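Local atomic coordinates of ESX-1 secretion system protein EccA1 (Mycobacterium tuberculosis, PDB entry 4F3V), a protein that belongs to the ESX-1 type VII secretion system and, as an ATPase, may provide energy for exporting virulence factors such as EsxA and EsxB to host cells. Residues M3-V15 against L28-A42. Numbering follows the deposited sequence.
Sequences MTDRLASLFESAV and LFTEITNYDESACDA
Phe11 and Ile32 mesh in the middle of an antiparallel helical hairpin, formed by the first two helices of the EccA1 N-terminal domain, a TPR-clan helical domain. Segment 3-15 runs at 155° to helix 28-35, with the axes 8.9 Å apart at their closest.

Phe11 can be followed outward. Its CB rests on Ile32 CD1, the methyl that also reaches the Phe11 backbone N. With CG anti to the backbone N (chi1 -171°), the ring is carried into a hole among Phe29, Ile32, Asp41 and Ala42, a knob-into-hole fit. Phenylalanine suits the place because its flat apolar ring reaches past Ile32 to helix 40-48 and offers Phe29 a face. CD1 meets Phe29 CE1. Phe11 CE1 lies 3.6 Å from Phe29 CE1. The carbonyl O of Asp41 stands at the ring edge, and CE1 and CZ both lie against Asp41 CB, CE1 the nearer. Phe29 directs its edge toward the face of Phe11 in an offset edge-to-face pair, the planes 65° apart. Leu70 and Ser71 of helix 69-72 also touch Phe11, and Ser71 OG hydrogen-bonds Asp41 OD2.

Ala14 is small enough to let a ring lie close: its CB sits over the centre of the Phe29 face, 3.5 Å from the centroid, and also touches Leu28 CB. One turn earlier, Leu10 sets CD2 against Leu28 CD2 and CD1 against Glu31 CG.

Toward the more exposed end, Arg6 suits its place because its long, extended chain carries charge past this apolar layer. NH1 hovers over the centre of the Tyr35 face, a cation-pi contact with the guanidinium steeply tilted from the ring, while poorly ordered Met3 brings SD to that ring's edge, a Met-aromatic contact. Arg6 NH2 makes a salt bridge with Glu31, donating in the guanidinium plane to the anti lone pair of OE2 at 2.8 Å.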
loop_
_atom_site.group_PDB
_atom_site.type_symbol
_atom_site.label_atom_id
_atom_site.label_comp_id
_atom_site.label_asym_id
_atom_site.label_seq_id
_atom_site.Cartn_x
_atom_site.Cartn_y
_atom_site.Cartn_z
ATOM N N MET A 3 12.317 -29.429 -19.866
ATOM C CA MET A 3 12.411 -28.145 -19.154
ATOM C C MET A 3 11.302 -27.988 -18.110
ATOM O O MET A 3 11.557 -27.499 -17.026
ATOM C CB MET A 3 12.433 -26.926 -20.077
ATOM C CG MET A 3 13.024 -25.721 -19.357
ATOM S SD MET A 3 12.991 -24.177 -20.275
ATOM C CE MET A 3 11.330 -23.603 -19.899
ATOM N N THR A 4 10.091 -28.427 -18.426
ATOM C CA THR A 4 8.984 -28.406 -17.466
ATOM C C THR A 4 9.330 -29.170 -16.191
ATOM O O THR A 4 9.124 -28.677 -15.077
ATOM C CB THR A 4 7.716 -29.048 -18.048
ATOM O OG1 THR A 4 7.466 -28.499 -19.345
ATOM C CG2 THR A 4 6.525 -28.805 -17.142
ATOM N N ASP A 5 9.838 -30.383 -16.369
ATOM C CA ASP A 5 10.275 -31.191 -15.241
ATOM C C ASP A 5 11.358 -30.472 -14.456
ATOM O O ASP A 5 11.301 -30.441 -13.234
ATOM C CB ASP A 5 10.778 -32.555 -15.699
ATOM C CG ASP A 5 9.676 -33.413 -16.296
ATOM O OD1 ASP A 5 8.496 -33.019 -16.222
ATOM O OD2 ASP A 5 9.993 -34.491 -16.836
ATOM N N ARG A 6 12.319 -29.874 -15.151
ATOM C CA ARG A 6 13.393 -29.163 -14.477
ATOM C C ARG A 6 12.881 -27.997 -13.609
ATOM O O ARG A 6 13.287 -27.846 -12.461
ATOM C CB ARG A 6 14.407 -28.640 -15.488
ATOM C CG ARG A 6 15.702 -28.157 -14.845
ATOM C CD ARG A 6 16.818 -27.817 -15.836
ATOM N NE ARG A 6 17.827 -26.969 -15.176
ATOM C CZ ARG A 6 17.936 -25.642 -15.317
ATOM N NH1 ARG A 6 17.148 -24.957 -16.155
ATOM N NH2 ARG A 6 18.866 -24.990 -14.624
ATOM N N LEU A 7 11.992 -27.181 -14.164
ATOM C CA LEU A 7 11.446 -26.015 -13.459
ATOM C C LEU A 7 10.593 -26.428 -12.257
ATOM O O LEU A 7 10.640 -25.784 -11.210
ATOM C CB LEU A 7 10.625 -25.126 -14.416
ATOM C CG LEU A 7 11.363 -24.516 -15.612
ATOM C CD1 LEU A 7 10.447 -23.487 -16.299
ATOM C CD2 LEU A 7 12.694 -23.907 -15.222
ATOM N N ALA A 8 9.817 -27.491 -12.431
ATOM C CA ALA A 8 9.048 -28.101 -11.339
ATOM C C ALA A 8 9.947 -28.434 -10.151
ATOM O O ALA A 8 9.670 -28.073 -9.014
ATOM C CB ALA A 8 8.371 -29.392 -11.812
ATOM N N SER A 9 11.005 -29.173 -10.448
ATOM C CA SER A 9 11.867 -29.642 -9.409
ATOM C C SER A 9 12.635 -28.433 -8.768
ATOM O O SER A 9 12.831 -28.403 -7.574
ATOM C CB SER A 9 12.741 -30.781 -9.938
ATOM O OG SER A 9 13.885 -30.290 -10.562
ATOM N N LEU A 10 13.005 -27.415 -9.552
ATOM C CA LEU A 10 13.614 -26.196 -8.991
ATOM C C LEU A 10 12.632 -25.468 -8.063
ATOM O O LEU A 10 13.018 -24.999 -6.991
ATOM C CB LEU A 10 14.066 -25.228 -10.095
ATOM C CG LEU A 10 15.312 -25.571 -10.923
ATOM C CD1 LEU A 10 15.421 -24.543 -12.049
ATOM C CD2 LEU A 10 16.572 -25.605 -10.107
ATOM N N PHE A 11 11.361 -25.414 -8.453
ATOM C CA PHE A 11 10.357 -24.774 -7.618
ATOM C C PHE A 11 10.147 -25.495 -6.287
ATOM O O PHE A 11 10.117 -24.885 -5.212
ATOM C CB PHE A 11 8.998 -24.680 -8.367
ATOM C CG PHE A 11 8.002 -23.845 -7.640
ATOM C CD1 PHE A 11 7.977 -22.503 -7.812
ATOM C CD2 PHE A 11 7.162 -24.417 -6.696
ATOM C CE1 PHE A 11 7.074 -21.718 -7.096
ATOM C CE2 PHE A 11 6.268 -23.652 -5.969
ATOM C CZ PHE A 11 6.229 -22.296 -6.164
ATOM N N GLU A 12 9.965 -26.810 -6.364
ATOM C CA GLU A 12 9.810 -27.623 -5.191
ATOM C C GLU A 12 11.019 -27.446 -4.245
ATOM O O GLU A 12 10.862 -27.229 -3.041
ATOM C CB GLU A 12 9.654 -29.037 -5.666
ATOM C CG GLU A 12 9.494 -30.056 -4.600
ATOM C CD GLU A 12 9.228 -31.371 -5.214
ATOM O OE1 GLU A 12 9.690 -31.630 -6.359
ATOM O OE2 GLU A 12 8.527 -32.120 -4.554
ATOM N N SER A 13 12.223 -27.471 -4.809
ATOM C CA SER A 13 13.424 -27.287 -4.010
ATOM C C SER A 13 13.425 -25.902 -3.395
ATOM O O SER A 13 13.780 -25.759 -2.223
ATOM C CB SER A 13 14.699 -27.503 -4.853
ATOM O OG SER A 13 14.797 -28.874 -5.220
ATOM N N ALA A 14 13.048 -24.888 -4.171
ATOM C CA ALA A 14 13.070 -23.515 -3.662
ATOM C C ALA A 14 12.155 -23.392 -2.439
ATOM O O ALA A 14 12.514 -22.774 -1.456
ATOM C CB ALA A 14 12.681 -22.492 -4.740
ATOM N N VAL A 15 10.970 -23.979 -2.504
ATOM C CA VAL A 15 10.045 -23.886 -1.400
ATOM C C VAL A 15 10.570 -24.643 -0.190
ATOM O O VAL A 15 10.445 -24.164 0.920
ATOM C CB VAL A 15 8.633 -24.363 -1.785
ATOM C CG1 VAL A 15 7.715 -24.355 -0.556
ATOM C CG2 VAL A 15 8.089 -23.448 -2.901
ATOM N N LEU A 28 17.116 -20.144 -6.785
ATOM C CA LEU A 28 16.332 -21.145 -7.500
ATOM C C LEU A 28 15.120 -20.533 -8.178
ATOM O O LEU A 28 14.831 -20.864 -9.326
ATOM C CB LEU A 28 15.904 -22.283 -6.569
ATOM C CG LEU A 28 17.015 -23.176 -6.013
ATOM C CD1 LEU A 28 16.457 -24.151 -5.005
ATOM C CD2 LEU A 28 17.725 -23.930 -7.127
ATOM N N PHE A 29 14.370 -19.684 -7.472
ATOM C CA PHE A 29 13.245 -18.984 -8.098
ATOM C C PHE A 29 13.744 -18.126 -9.283
ATOM O O PHE A 29 13.083 -18.030 -10.313
ATOM C CB PHE A 29 12.507 -18.091 -7.101
ATOM C CG PHE A 29 11.738 -18.826 -6.041
ATOM C CD1 PHE A 29 10.762 -19.766 -6.375
ATOM C CD2 PHE A 29 11.931 -18.543 -4.722
ATOM C CE1 PHE A 29 10.014 -20.403 -5.399
ATOM C CE2 PHE A 29 11.191 -19.172 -3.738
ATOM C CZ PHE A 29 10.227 -20.112 -4.069
ATOM N N THR A 30 14.932 -17.548 -9.152
ATOM C CA THR A 30 15.498 -16.717 -10.199
ATOM C C THR A 30 15.924 -17.560 -11.397
ATOM O O THR A 30 15.755 -17.142 -12.536
ATOM C CB THR A 30 16.676 -15.893 -9.643
ATOM O OG1 THR A 30 16.166 -15.031 -8.622
ATOM C CG2 THR A 30 17.358 -15.063 -10.733
ATOM N N GLU A 31 16.466 -18.742 -11.137
ATOM C CA GLU A 31 16.782 -19.664 -12.197
ATOM C C GLU A 31 15.514 -20.006 -13.007
ATOM O O GLU A 31 15.570 -20.062 -14.234
ATOM C CB GLU A 31 17.381 -20.932 -11.612
ATOM C CG GLU A 31 17.853 -21.956 -12.621
ATOM C CD GLU A 31 19.144 -21.585 -13.297
ATOM O OE1 GLU A 31 19.725 -20.532 -13.002
ATOM O OE2 GLU A 31 19.585 -22.366 -14.140
ATOM N N ILE A 32 14.383 -20.197 -12.327
ATOM C CA ILE A 32 13.109 -20.463 -13.034
ATOM C C ILE A 32 12.712 -19.292 -13.932
ATOM O O ILE A 32 12.477 -19.478 -15.144
ATOM C CB ILE A 32 11.962 -20.814 -12.076
ATOM C CG1 ILE A 32 12.293 -22.111 -11.316
ATOM C CG2 ILE A 32 10.630 -20.899 -12.840
ATOM C CD1 ILE A 32 11.500 -22.280 -10.053
ATOM N N THR A 33 12.699 -18.078 -13.372
ATOM C CA THR A 33 12.275 -16.902 -14.164
ATOM C C THR A 33 13.240 -16.590 -15.299
ATOM O O THR A 33 12.816 -16.090 -16.334
ATOM C CB THR A 33 12.056 -15.646 -13.308
ATOM O OG1 THR A 33 13.280 -15.275 -12.678
ATOM C CG2 THR A 33 10.987 -15.892 -12.268
ATOM N N ASN A 34 14.525 -16.896 -15.122
ATOM C CA ASN A 34 15.491 -16.812 -16.220
ATOM C C ASN A 34 15.146 -17.682 -17.413
ATOM O O ASN A 34 15.437 -17.303 -18.542
ATOM C CB ASN A 34 16.910 -17.194 -15.753
ATOM C CG ASN A 34 17.587 -16.085 -14.957
ATOM O OD1 ASN A 34 17.051 -14.985 -14.824
ATOM N ND2 ASN A 34 18.792 -16.367 -14.453
ATOM N N TYR A 35 14.550 -18.850 -17.166
ATOM C CA TYR A 35 14.142 -19.772 -18.231
ATOM C C TYR A 35 12.706 -19.580 -18.683
ATOM O O TYR A 35 12.378 -19.921 -19.798
ATOM C CB TYR A 35 14.323 -21.217 -17.773
ATOM C CG TYR A 35 15.780 -21.658 -17.955
ATOM C CD1 TYR A 35 16.788 -21.178 -17.110
ATOM C CD2 TYR A 35 16.150 -22.501 -19.003
ATOM C CE1 TYR A 35 18.118 -21.536 -17.296
ATOM C CE2 TYR A 35 17.475 -22.875 -19.193
ATOM C CZ TYR A 35 18.451 -22.392 -18.338
ATOM O OH TYR A 35 19.754 -22.761 -18.545
ATOM N N ASP A 36 11.858 -19.038 -17.812
ATOM C CA ASP A 36 10.470 -18.824 -18.137
ATOM C C ASP A 36 9.992 -17.545 -17.483
ATOM O O ASP A 36 9.580 -17.528 -16.310
ATOM C CB ASP A 36 9.642 -20.033 -17.691
ATOM C CG ASP A 36 8.139 -19.884 -17.998
ATOM O OD1 ASP A 36 7.723 -18.933 -18.725
ATOM O OD2 ASP A 36 7.395 -20.755 -17.506
ATOM N N GLU A 37 10.025 -16.468 -18.254
ATOM C CA GLU A 37 9.607 -15.175 -17.749
ATOM C C GLU A 37 8.122 -15.110 -17.365
ATOM O O GLU A 37 7.706 -14.195 -16.677
ATOM C CB GLU A 37 9.993 -14.071 -18.728
ATOM C CG GLU A 37 9.185 -13.984 -19.979
ATOM C CD GLU A 37 9.603 -12.792 -20.814
ATOM O OE1 GLU A 37 10.510 -12.029 -20.396
ATOM O OE2 GLU A 37 9.013 -12.617 -21.892
ATOM N N SER A 38 7.338 -16.085 -17.819
ATOM C CA SER A 38 5.913 -16.154 -17.517
ATOM C C SER A 38 5.558 -16.966 -16.272
ATOM O O SER A 38 4.395 -17.136 -15.980
ATOM C CB SER A 38 5.233 -16.767 -18.730
ATOM O OG SER A 38 5.366 -15.860 -19.802
ATOM N N ALA A 39 6.567 -17.450 -15.536
ATOM C CA ALA A 39 6.344 -18.301 -14.375
ATOM C C ALA A 39 5.960 -17.438 -13.169
ATOM O O ALA A 39 6.774 -17.170 -12.282
ATOM C CB ALA A 39 7.575 -19.153 -14.055
ATOM N N CYS A 40 4.713 -17.022 -13.163
ATOM C CA CYS A 40 4.119 -16.222 -12.098
ATOM C C CYS A 40 4.493 -16.693 -10.684
ATOM O O CYS A 40 4.990 -15.912 -9.885
ATOM C CB CYS A 40 2.609 -16.237 -12.261
ATOM S SG CYS A 40 1.732 -15.168 -11.095
ATOM N N ASP A 41 4.326 -17.985 -10.408
ATOM C CA ASP A 41 4.620 -18.528 -9.066
ATOM C C ASP A 41 6.072 -18.307 -8.612
ATOM O O ASP A 41 6.321 -18.101 -7.431
ATOM C CB ASP A 41 4.263 -20.025 -8.976
ATOM C CG ASP A 41 2.782 -20.280 -9.174
ATOM O OD1 ASP A 41 1.993 -19.297 -9.195
ATOM O OD2 ASP A 41 2.403 -21.458 -9.274
ATOM N N ALA A 42 7.009 -18.341 -9.548
ATOM C CA ALA A 42 8.411 -18.074 -9.225
ATOM C C ALA A 42 8.702 -16.584 -8.984
ATOM O O ALA A 42 9.551 -16.246 -8.162
ATOM C CB ALA A 42 9.329 -18.670 -10.303
#